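Local atomic coordinates of glycosyl transferase, group 1 family protein (Staphylococcus aureus, PDB entry 4WAC), a protein that is a group 1 family glycosyltransferase of the GT-B clan, also called TarM, found in an assembly of three chains. Residues K85-N90 with D175-P180; K95-R100 with E147-I152; L101-E106 with Y116-T121. One frame throughout, in Å; residues are numbered along the deposited sequence.

Contact 1: K85-N90 with D175-P180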
loop_
_atom_site.group_PDB
_atom_site.type_symbol
_atom_site.label_atom_id
_atom_site.label_comp_id
_atom_site.label_asym_id
_atom_site.label_seq_id
_atom_site.Cartn_x
_atom_site.Cartn_y
_atom_site.Cartn_z
ATOM N N LYS A 85 25.536 10.940 32.946
ATOM C CA LYS A 85 26.601 10.234 32.267
ATOM C C LYS A 85 27.390 11.152 31.312
ATOM O O LYS A 85 28.529 10.862 30.992
ATOM C CB LYS A 85 26.019 9.020 31.521
ATOM C CG LYS A 85 26.110 7.743 32.360
ATOM C CD LYS A 85 25.197 6.641 31.871
ATOM C CE LYS A 85 25.435 5.308 32.574
ATOM N NZ LYS A 85 25.628 5.411 34.064
ATOM N N HIS A 86 26.802 12.266 30.877
ATOM C CA HIS A 86 27.499 13.151 29.938
ATOM C C HIS A 86 27.708 14.544 30.520
ATOM O O HIS A 86 26.825 15.082 31.183
ATOM C CB HIS A 86 26.727 13.262 28.621
ATOM C CG HIS A 86 26.379 11.942 28.014
ATOM N ND1 HIS A 86 25.150 11.343 28.177
ATOM C CD2 HIS A 86 27.101 11.109 27.220
ATOM C CE1 HIS A 86 25.132 10.187 27.529
ATOM N NE2 HIS A 86 26.306 10.024 26.950
ATOM N N PHE A 87 28.869 15.136 30.251
ATOM C CA PHE A 87 29.232 16.423 30.835
ATOM C C PHE A 87 29.718 17.393 29.775
ATOM O O PHE A 87 30.663 18.158 29.956
ATOM C CB PHE A 87 30.224 16.190 31.942
ATOM C CG PHE A 87 29.661 15.291 32.994
ATOM C CD1 PHE A 87 28.671 15.762 33.848
ATOM C CD2 PHE A 87 30.032 13.956 33.077
ATOM C CE1 PHE A 87 28.098 14.917 34.816
ATOM C CE2 PHE A 87 29.467 13.116 34.020
ATOM C CZ PHE A 87 28.516 13.590 34.894
ATOM N N LYS A 88 28.969 17.374 28.687
ATOM C CA LYS A 88 29.245 18.116 27.468
ATOM C C LYS A 88 27.982 17.974 26.620
ATOM O O LYS A 88 27.475 16.879 26.447
ATOM C CB LYS A 88 30.500 17.552 26.774
ATOM C CG LYS A 88 30.584 17.781 25.298
ATOM C CD LYS A 88 31.990 17.565 24.708
ATOM C CE LYS A 88 32.538 16.189 24.888
ATOM N NZ LYS A 88 33.724 16.084 23.952
ATOM N N SER A 89 27.447 19.076 26.124
ATOM C CA SER A 89 26.226 18.991 25.320
ATOM C C SER A 89 26.453 18.262 23.987
ATOM O O SER A 89 27.543 18.284 23.401
ATOM C CB SER A 89 25.644 20.400 25.105
ATOM O OG SER A 89 26.648 21.347 24.800
ATOM N N ASN A 90 25.426 17.582 23.528
ATOM C CA ASN A 90 25.468 16.899 22.242
ATOM C C ASN A 90 25.428 17.863 21.043
ATOM O O ASN A 90 24.418 17.896 20.303
ATOM C CB ASN A 90 24.283 15.903 22.171
ATOM C CG ASN A 90 24.433 14.879 21.050
ATOM O OD1 ASN A 90 25.511 14.770 20.443
ATOM N ND2 ASN A 90 23.368 14.083 20.803
ATOM N N ASP A 175 17.974 13.576 26.333
ATOM C CA ASP A 175 18.078 14.064 27.679
ATOM C C ASP A 175 18.284 15.591 27.570
ATOM O O ASP A 175 18.214 16.150 26.475
ATOM C CB ASP A 175 19.193 13.340 28.475
ATOM C CG ASP A 175 20.580 13.620 27.949
ATOM O OD1 ASP A 175 20.771 14.640 27.250
ATOM O OD2 ASP A 175 21.511 12.879 28.342
ATOM N N GLU A 176 18.550 16.252 28.685
ATOM C CA GLU A 176 18.618 17.693 28.697
ATOM C C GLU A 176 19.930 18.214 28.098
ATOM O O GLU A 176 20.048 19.399 27.873
ATOM C CB GLU A 176 18.419 18.222 30.130
ATOM C CG GLU A 176 17.023 17.867 30.719
ATOM C CD GLU A 176 16.877 18.177 32.222
ATOM O OE1 GLU A 176 15.865 17.748 32.833
ATOM O OE2 GLU A 176 17.763 18.852 32.796
ATOM N N LYS A 177 20.911 17.351 27.846
ATOM C CA LYS A 177 22.143 17.811 27.188
ATOM C C LYS A 177 22.151 17.412 25.701
ATOM O O LYS A 177 23.162 17.584 25.019
ATOM C CB LYS A 177 23.389 17.244 27.881
ATOM C CG LYS A 177 23.552 17.773 29.283
ATOM C CD LYS A 177 24.475 16.959 30.125
ATOM C CE LYS A 177 24.125 17.190 31.618
ATOM N NZ LYS A 177 25.148 16.618 32.507
ATOM N N GLY A 178 21.029 16.884 25.223
ATOM C CA GLY A 178 20.882 16.445 23.836
ATOM C C GLY A 178 21.179 14.967 23.490
ATOM O O GLY A 178 21.160 14.597 22.319
ATOM N N TYR A 179 21.467 14.110 24.468
ATOM C CA TYR A 179 21.775 12.713 24.162
ATOM C C TYR A 179 20.546 11.797 24.177
ATOM O O TYR A 179 19.724 11.875 25.065
ATOM C CB TYR A 179 22.826 12.170 25.137
ATOM C CG TYR A 179 24.147 12.869 24.981
ATOM C CD1 TYR A 179 25.052 12.465 24.022
ATOM C CD2 TYR A 179 24.482 13.962 25.786
ATOM C CE1 TYR A 179 26.275 13.123 23.867
ATOM C CE2 TYR A 179 25.704 14.596 25.662
ATOM C CZ TYR A 179 26.587 14.185 24.707
ATOM O OH TYR A 179 27.771 14.842 24.578
ATOM N N PRO A 180 20.442 10.909 23.170
ATOM C CA PRO A 180 19.354 9.912 23.116
ATOM C C PRO A 180 19.502 8.932 24.285
ATOM O O PRO A 180 20.622 8.475 24.531
ATOM C CB PRO A 180 19.565 9.229 21.754
ATOM C CG PRO A 180 21.099 9.367 21.480
ATOM C CD PRO A 180 21.412 10.768 22.056
#
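The ring of Tyr179 is sandwiched between two side chains of 85-90. His86 stacks face to face on one side, ring centroids 3.8 Å apart and planes 14° from parallel. Asn90 covers the opposite face: its CB stands 3.7 Å from the Tyr179 centroid, a CH-pi contact almost on the ring normal, and its amide lies nearly parallel to the ring. With CG anti to the backbone N (chi1 -165°), the amide of Asn90 is carried across the tyrosine to where its ND2 donates to Gly178 O at 2.7 Å; the acceptor is in the amide plane, whereas ND2 sits above the carbonyl plane. At the ring's edge, Tyr179 OH donates to Lys88 O (2.8 Å), a bond in addition to the two face contacts; the OH comes from above the carbonyl plane. The backbones meet through Asn90 N to Lys177 O, 2.7 Å and nearly straight at 175°. Lys177, extended beyond CG, reaches the other loop, where its NZ donates to His86 O at 2.6 Å. Residues 175-178 form a type I beta turn between the antiparallel neighbours 168-174 and 180-186, and an Asx turn is built into it. Asp175 OD1 takes Lys177 N at 2.8 Å and Tyr179 N at 2.9 Å from opposite faces of the carboxylate, which holds the backbone of Tyr179 just before strand 180-186. Farther out, Asp175 OD2 is hydrogen-bonded with Ser82 OG, and Lys177 NZ also bonds to Asn83 O at the end of helix 74-83. Asn90 ND2 has a second acceptor, Thr120 O of the second subunit.

Contact 2: K95-R100 with E147-I152; sequences KHISER and ERFSFI
Helix 91-101 lies against a face of the long antiparallel sheet, and here its His96, Ile97 and Arg100 meet Glu147, Phe149 and Phe151, the alternate residues of strand 144-152 that face it. The two short axes pass 11.9 Å apart at 123°, a spacing filled by side chains rather than backbone. Ile97 supplies the apolar centre. Its chain is extended at chi2 (168°), so CD1 reaches over the face of Phe149, 4.0 Å from the ring centroid in a CH-pi contact, and also comes within 4.0 Å of Phe151 CZ. Phe149 CZ in turn approaches the edge of the His96 ring, 4.1 Å from CD2. Phe139 on the neighbouring strand 134-141 extends this apolar layer, packing on Ile97 and making a cation-pi contact with Arg100.

Beside the rings the contact turns polar. Arg100 bends at chi3 (81°) and presents its guanidinium end-on to Glu147: NH1 at 2.9 Å and NH2 at 3.1 Å both donate to OE1, which lies in the guanidinium plane and is met nearly along its own C-O axis. The other oxygen, Glu147 OE2, forms a salt bridge with Lys159 and accepts from a water at 3.0 Å. The same water lies 2.8 Å from His96 NE2 and so bridges helix and strand. The buried carboxylate thus divides its oxygens between two cationic partners, which would favour its ionised form in this buried setting.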
loop_
_atom_site.group_PDB
_atom_site.type_symbol
_atom_site.label_atom_id
_atom_site.label_comp_id
_atom_site.label_asym_id
_atom_site.label_seq_id
_atom_site.Cartn_x
_atom_site.Cartn_y
_atom_site.Cartn_z
ATOM N N LYS A 95 24.285 19.902 14.948
ATOM C CA LYS A 95 24.994 20.011 13.694
ATOM C C LYS A 95 24.311 19.181 12.633
ATOM O O LYS A 95 24.152 19.591 11.488
ATOM C CB LYS A 95 26.405 19.555 13.841
ATOM C CG LYS A 95 27.226 19.806 12.627
ATOM C CD LYS A 95 28.573 19.153 12.795
ATOM C CE LYS A 95 29.481 19.520 11.660
ATOM N NZ LYS A 95 30.792 18.891 11.943
ATOM N N HIS A 96 23.883 18.007 13.031
ATOM C CA HIS A 96 23.157 17.139 12.116
ATOM C C HIS A 96 21.928 17.870 11.551
ATOM O O HIS A 96 21.736 17.924 10.338
ATOM C CB HIS A 96 22.785 15.864 12.841
ATOM C CG HIS A 96 21.805 15.005 12.120
ATOM N ND1 HIS A 96 22.142 14.219 11.041
ATOM C CD2 HIS A 96 20.485 14.785 12.351
ATOM C CE1 HIS A 96 21.069 13.546 10.639
ATOM N NE2 HIS A 96 20.054 13.878 11.411
ATOM N N ILE A 97 21.138 18.476 12.437
ATOM C CA ILE A 97 19.953 19.240 12.037
ATOM C C ILE A 97 20.344 20.457 11.182
ATOM O O ILE A 97 19.771 20.708 10.131
ATOM C CB ILE A 97 19.152 19.700 13.272
ATOM C CG1 ILE A 97 18.559 18.476 13.971
ATOM C CG2 ILE A 97 18.037 20.680 12.875
ATOM C CD1 ILE A 97 18.005 18.763 15.338
ATOM N N SER A 98 21.346 21.194 11.623
ATOM C CA SER A 98 21.769 22.390 10.913
ATOM C C SER A 98 22.286 22.076 9.499
ATOM O O SER A 98 22.041 22.838 8.558
ATOM C CB SER A 98 22.854 23.103 11.704
ATOM O OG SER A 98 23.397 24.137 10.938
ATOM N N GLU A 99 23.009 20.964 9.365
ATOM C CA GLU A 99 23.570 20.532 8.074
ATOM C C GLU A 99 22.491 20.273 7.049
ATOM O O GLU A 99 22.575 20.740 5.924
ATOM C CB GLU A 99 24.409 19.263 8.237
ATOM C CG GLU A 99 25.782 19.498 8.810
ATOM C CD GLU A 99 26.567 20.485 7.996
ATOM O OE1 GLU A 99 26.767 21.614 8.487
ATOM O OE2 GLU A 99 26.964 20.140 6.863
ATOM N N ARG A 100 21.467 19.523 7.453
ATOM C CA ARG A 100 20.339 19.283 6.560
ATOM C C ARG A 100 19.592 20.536 6.154
ATOM O O ARG A 100 18.863 20.495 5.169
ATOM C CB ARG A 100 19.352 18.308 7.201
ATOM C CG ARG A 100 19.954 16.978 7.359
ATOM C CD ARG A 100 19.168 16.137 8.333
ATOM N NE ARG A 100 18.005 15.526 7.727
ATOM C CZ ARG A 100 17.275 14.571 8.310
ATOM N NH1 ARG A 100 17.583 14.145 9.495
ATOM N NH2 ARG A 100 16.211 14.058 7.722
ATOM N N GLU A 147 10.826 12.402 9.267
ATOM C CA GLU A 147 11.234 12.662 10.638
ATOM C C GLU A 147 10.638 13.941 11.192
ATOM O O GLU A 147 10.430 14.918 10.453
ATOM C CB GLU A 147 12.754 12.734 10.721
ATOM C CG GLU A 147 13.408 11.342 10.683
ATOM C CD GLU A 147 14.908 11.423 10.828
ATOM O OE1 GLU A 147 15.486 12.363 10.239
ATOM O OE2 GLU A 147 15.472 10.606 11.609
ATOM N N ARG A 148 10.374 13.949 12.495
ATOM C CA ARG A 148 10.061 15.215 13.179
ATOM C C ARG A 148 10.885 15.378 14.430
ATOM O O ARG A 148 10.868 14.498 15.309
ATOM C CB ARG A 148 8.569 15.321 13.552
ATOM C CG ARG A 148 8.312 16.471 14.550
ATOM C CD ARG A 148 6.846 16.634 14.881
ATOM N NE ARG A 148 6.166 17.310 13.787
ATOM C CZ ARG A 148 4.901 17.734 13.800
ATOM N NH1 ARG A 148 4.119 17.566 14.864
ATOM N NH2 ARG A 148 4.415 18.337 12.727
ATOM N N PHE A 149 11.613 16.487 14.518
ATOM C CA PHE A 149 12.308 16.822 15.756
ATOM C C PHE A 149 11.452 17.784 16.578
ATOM O O PHE A 149 11.071 18.850 16.071
ATOM C CB PHE A 149 13.672 17.473 15.482
ATOM C CG PHE A 149 14.721 16.527 14.923
ATOM C CD1 PHE A 149 14.830 16.309 13.539
ATOM C CD2 PHE A 149 15.602 15.849 15.781
ATOM C CE1 PHE A 149 15.823 15.440 13.014
ATOM C CE2 PHE A 149 16.594 14.977 15.267
ATOM C CZ PHE A 149 16.706 14.792 13.884
ATOM N N SER A 150 11.180 17.443 17.845
ATOM C CA SER A 150 10.444 18.351 18.729
ATOM C C SER A 150 11.315 19.038 19.731
ATOM O O SER A 150 12.155 18.407 20.395
ATOM C CB SER A 150 9.346 17.620 19.487
ATOM O OG SER A 150 8.316 17.231 18.591
ATOM N N PHE A 151 11.048 20.330 19.899
ATOM C CA PHE A 151 11.856 21.205 20.722
ATOM C C PHE A 151 11.054 21.843 21.825
ATOM O O PHE A 151 9.900 22.246 21.608
ATOM C CB PHE A 151 12.423 22.359 19.883
ATOM C CG PHE A 151 13.457 21.969 18.908
ATOM C CD1 PHE A 151 13.100 21.341 17.719
ATOM C CD2 PHE A 151 14.784 22.297 19.139
ATOM C CE1 PHE A 151 14.073 21.026 16.757
ATOM C CE2 PHE A 151 15.768 21.982 18.213
ATOM C CZ PHE A 151 15.421 21.352 17.001
ATOM N N ILE A 152 11.682 22.035 22.974
ATOM C CA ILE A 152 11.130 22.906 24.012
ATOM C C ILE A 152 12.248 23.852 24.431
ATOM O O ILE A 152 13.377 23.421 24.670
ATOM C CB ILE A 152 10.599 22.118 25.205
ATOM C CG1 ILE A 152 9.371 21.316 24.780
ATOM C CG2 ILE A 152 10.208 23.068 26.344
ATOM C CD1 ILE A 152 8.858 20.406 25.887
HETATM O O HOH W 1 18.095 11.978 12.150
#

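Contact 3: L101-E106 with Y116-T121; sequences LKNTIE and YFDITT
The Tyr116 ring has Thr104 OG1 at its edge, near the ring plane and 3.6 Å from CD2, while Glu106 runs side by side with it in the same direction. The methylenes of Glu106 follow the tyrosine from CE2 to CZ, and its carboxylate is turned just 8° from the ring plane; its OE2 is hydrogen-bonded with Ser114 OG. Ile105 O lies near the plane of the Phe117 ring, beyond its edge and not in close contact; that ring meets Tyr124 of its own chain and Tyr197 of the third subunit. A third flat group, the Asn103 amide, holds two acceptors close to its plane, Asp118 OD1 at 2.9 Å and Thr120 OG1 at 3.1 Å from ND2. A chi1 of -158° turns this amide away from its own N, toward Asp118 and Thr120, and it meets the Asp118 carboxylate at 57° between planes.

These residues belong to the beta hairpin 104-108/113-118, whose first strand is the outermost of the antiparallel sheet within this chain. Here Ile105 and Phe117 form an antiparallel hydrogen-bonded pair, with Ile105 N to Phe117 O at 2.9 Å and Phe117 N to Ile105 O at 3.0 Å. Their side chains share one face; those of Glu106 and Tyr116, a non-hydrogen-bonded pair, share the opposite one. Past the paired strands, Ile119 N donates to Asn103 O at 2.8 Å. Ile119 CG2 rests 3.6 Å from Ile105 CG2, and Ile105 also packs on Leu199 of the third subunit.

Asp118 OD2 accepts from Thr121 N, three residues on, at 2.8 Å through its anti lone pair: an Asx motif. With Asn103 ND2 on OD1, both carboxylate oxygens accept from N-H groups, which would stabilise the ionised form of Asp118 and fix its rotation.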
loop_
_atom_site.group_PDB
_atom_site.type_symbol
_atom_site.label_atom_id
_atom_site.label_comp_id
_atom_site.label_asym_id
_atom_site.label_seq_id
_atom_site.Cartn_x
_atom_site.Cartn_y
_atom_site.Cartn_z
ATOM N N LEU A 101 19.767 21.648 6.888
ATOM C CA LEU A 101 19.067 22.894 6.516
ATOM C C LEU A 101 19.931 23.884 5.757
ATOM O O LEU A 101 19.449 24.930 5.328
ATOM C CB LEU A 101 18.527 23.588 7.761
ATOM C CG LEU A 101 17.442 22.746 8.403
ATOM C CD1 LEU A 101 17.051 23.337 9.764
ATOM C CD2 LEU A 101 16.274 22.691 7.435
ATOM N N LYS A 102 21.219 23.604 5.610
ATOM C CA LYS A 102 22.044 24.567 4.875
ATOM C C LYS A 102 21.719 24.514 3.361
ATOM O O LYS A 102 21.075 23.582 2.878
ATOM C CB LYS A 102 23.520 24.314 5.155
ATOM C CG LYS A 102 24.096 23.114 4.483
ATOM C CD LYS A 102 25.579 23.016 4.824
ATOM C CE LYS A 102 26.219 21.828 4.140
ATOM N NZ LYS A 102 27.692 21.862 4.346
ATOM N N ASN A 103 22.103 25.538 2.626
ATOM C CA ASN A 103 21.783 25.590 1.201
ATOM C C ASN A 103 20.272 25.583 0.927
ATOM O O ASN A 103 19.812 24.991 -0.073
ATOM C CB ASN A 103 22.454 24.414 0.463
ATOM C CG ASN A 103 22.631 24.677 -1.049
ATOM O OD1 ASN A 103 23.344 25.605 -1.437
ATOM N ND2 ASN A 103 22.015 23.828 -1.903
ATOM N N THR A 104 19.486 26.217 1.798
ATOM C CA THR A 104 18.047 26.318 1.526
ATOM C C THR A 104 17.573 27.764 1.466
ATOM O O THR A 104 18.135 28.645 2.089
ATOM C CB THR A 104 17.199 25.578 2.589
ATOM O OG1 THR A 104 17.451 26.140 3.884
ATOM C CG2 THR A 104 17.529 24.075 2.609
ATOM N N ILE A 105 16.524 28.003 0.706
ATOM C CA ILE A 105 15.753 29.218 0.890
ATOM C C ILE A 105 14.507 28.942 1.696
ATOM O O ILE A 105 13.950 27.818 1.687
ATOM C CB ILE A 105 15.319 29.818 -0.412
ATOM C CG1 ILE A 105 14.899 28.712 -1.360
ATOM C CG2 ILE A 105 16.413 30.691 -1.013
ATOM C CD1 ILE A 105 13.933 29.259 -2.410
ATOM N N GLU A 106 14.049 29.990 2.358
ATOM C CA GLU A 106 12.891 29.916 3.202
ATOM C C GLU A 106 11.691 30.458 2.482
ATOM O O GLU A 106 11.781 31.505 1.855
ATOM C CB GLU A 106 13.112 30.729 4.474
ATOM C CG GLU A 106 11.986 30.661 5.448
ATOM C CD GLU A 106 12.134 31.690 6.544
ATOM O OE1 GLU A 106 13.045 32.536 6.436
ATOM O OE2 GLU A 106 11.387 31.611 7.537
ATOM N N TYR A 116 11.396 25.073 3.670
ATOM C CA TYR A 116 12.774 25.240 3.222
ATOM C C TYR A 116 13.089 24.347 2.014
ATOM O O TYR A 116 12.834 23.138 2.023
ATOM C CB TYR A 116 13.730 24.961 4.400
ATOM C CG TYR A 116 13.560 25.963 5.540
ATOM C CD1 TYR A 116 12.542 25.824 6.497
ATOM C CD2 TYR A 116 14.403 27.064 5.640
ATOM C CE1 TYR A 116 12.379 26.788 7.552
ATOM C CE2 TYR A 116 14.250 28.014 6.655
ATOM C CZ TYR A 116 13.250 27.871 7.618
ATOM O OH TYR A 116 13.139 28.838 8.597
ATOM N N PHE A 117 13.659 24.948 0.975
ATOM C CA PHE A 117 13.885 24.276 -0.292
ATOM C C PHE A 117 15.338 24.391 -0.679
ATOM O O PHE A 117 15.918 25.465 -0.566
ATOM C CB PHE A 117 12.997 24.874 -1.390
ATOM C CG PHE A 117 11.529 24.719 -1.142
ATOM C CD1 PHE A 117 10.842 25.619 -0.322
ATOM C CD2 PHE A 117 10.815 23.653 -1.723
ATOM C CE1 PHE A 117 9.471 25.459 -0.076
ATOM C CE2 PHE A 117 9.426 23.498 -1.489
ATOM C CZ PHE A 117 8.755 24.406 -0.660
ATOM N N ASP A 118 15.936 23.288 -1.134
ATOM C CA ASP A 118 17.343 23.314 -1.526
ATOM C C ASP A 118 17.559 24.306 -2.679
ATOM O O ASP A 118 16.842 24.233 -3.688
ATOM C CB ASP A 118 17.808 21.915 -1.972
ATOM C CG ASP A 118 19.285 21.895 -2.333
ATOM O OD1 ASP A 118 20.130 21.686 -1.435
ATOM O OD2 ASP A 118 19.606 22.152 -3.510
ATOM N N ILE A 119 18.557 25.182 -2.596
ATOM C CA ILE A 119 18.631 26.196 -3.635
ATOM C C ILE A 119 19.292 25.686 -4.916
ATOM O O ILE A 119 19.193 26.328 -5.957
ATOM C CB ILE A 119 19.356 27.475 -3.172
ATOM C CG1 ILE A 119 20.849 27.260 -2.958
ATOM C CG2 ILE A 119 18.734 28.041 -1.911
ATOM C CD1 ILE A 119 21.473 28.533 -2.387
ATOM N N THR A 120 19.961 24.550 -4.856
ATOM C CA THR A 120 20.570 23.954 -6.056
ATOM C C THR A 120 19.598 23.089 -6.849
ATOM O O THR A 120 19.594 23.127 -8.077
ATOM C CB THR A 120 21.780 23.085 -5.664
ATOM O OG1 THR A 120 22.689 23.911 -4.919
ATOM C CG2 THR A 120 22.476 22.473 -6.914
ATOM N N THR A 121 18.775 22.308 -6.149
ATOM C CA THR A 121 17.885 21.367 -6.808
ATOM C C THR A 121 16.408 21.683 -6.701
ATOM O O THR A 121 15.616 21.149 -7.501
ATOM C CB THR A 121 18.077 19.945 -6.248
ATOM O OG1 THR A 121 17.709 19.940 -4.872
ATOM C CG2 THR A 121 19.556 19.482 -6.371
#

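In the fold
All three contacts lie on the same side of the chain's centre, where helix 91-101 accompanies the long antiparallel sheet. Their first segments follow one another: the loop before the helix (contact 1), the helix itself (contact 2), then the entry into strand 104-108, the sheet's outermost within this chain (contact 3). Their second segments come in reverse order along the chain, so contact 1 encloses contact 2, which encloses contact 3. Contact 2 stands about 15 Å, centre to centre, from each of the others, and contacts 1 and 3 about 29 Å apart. Both ends of this region also touch other copies of the protein, placing it at the subunit interface.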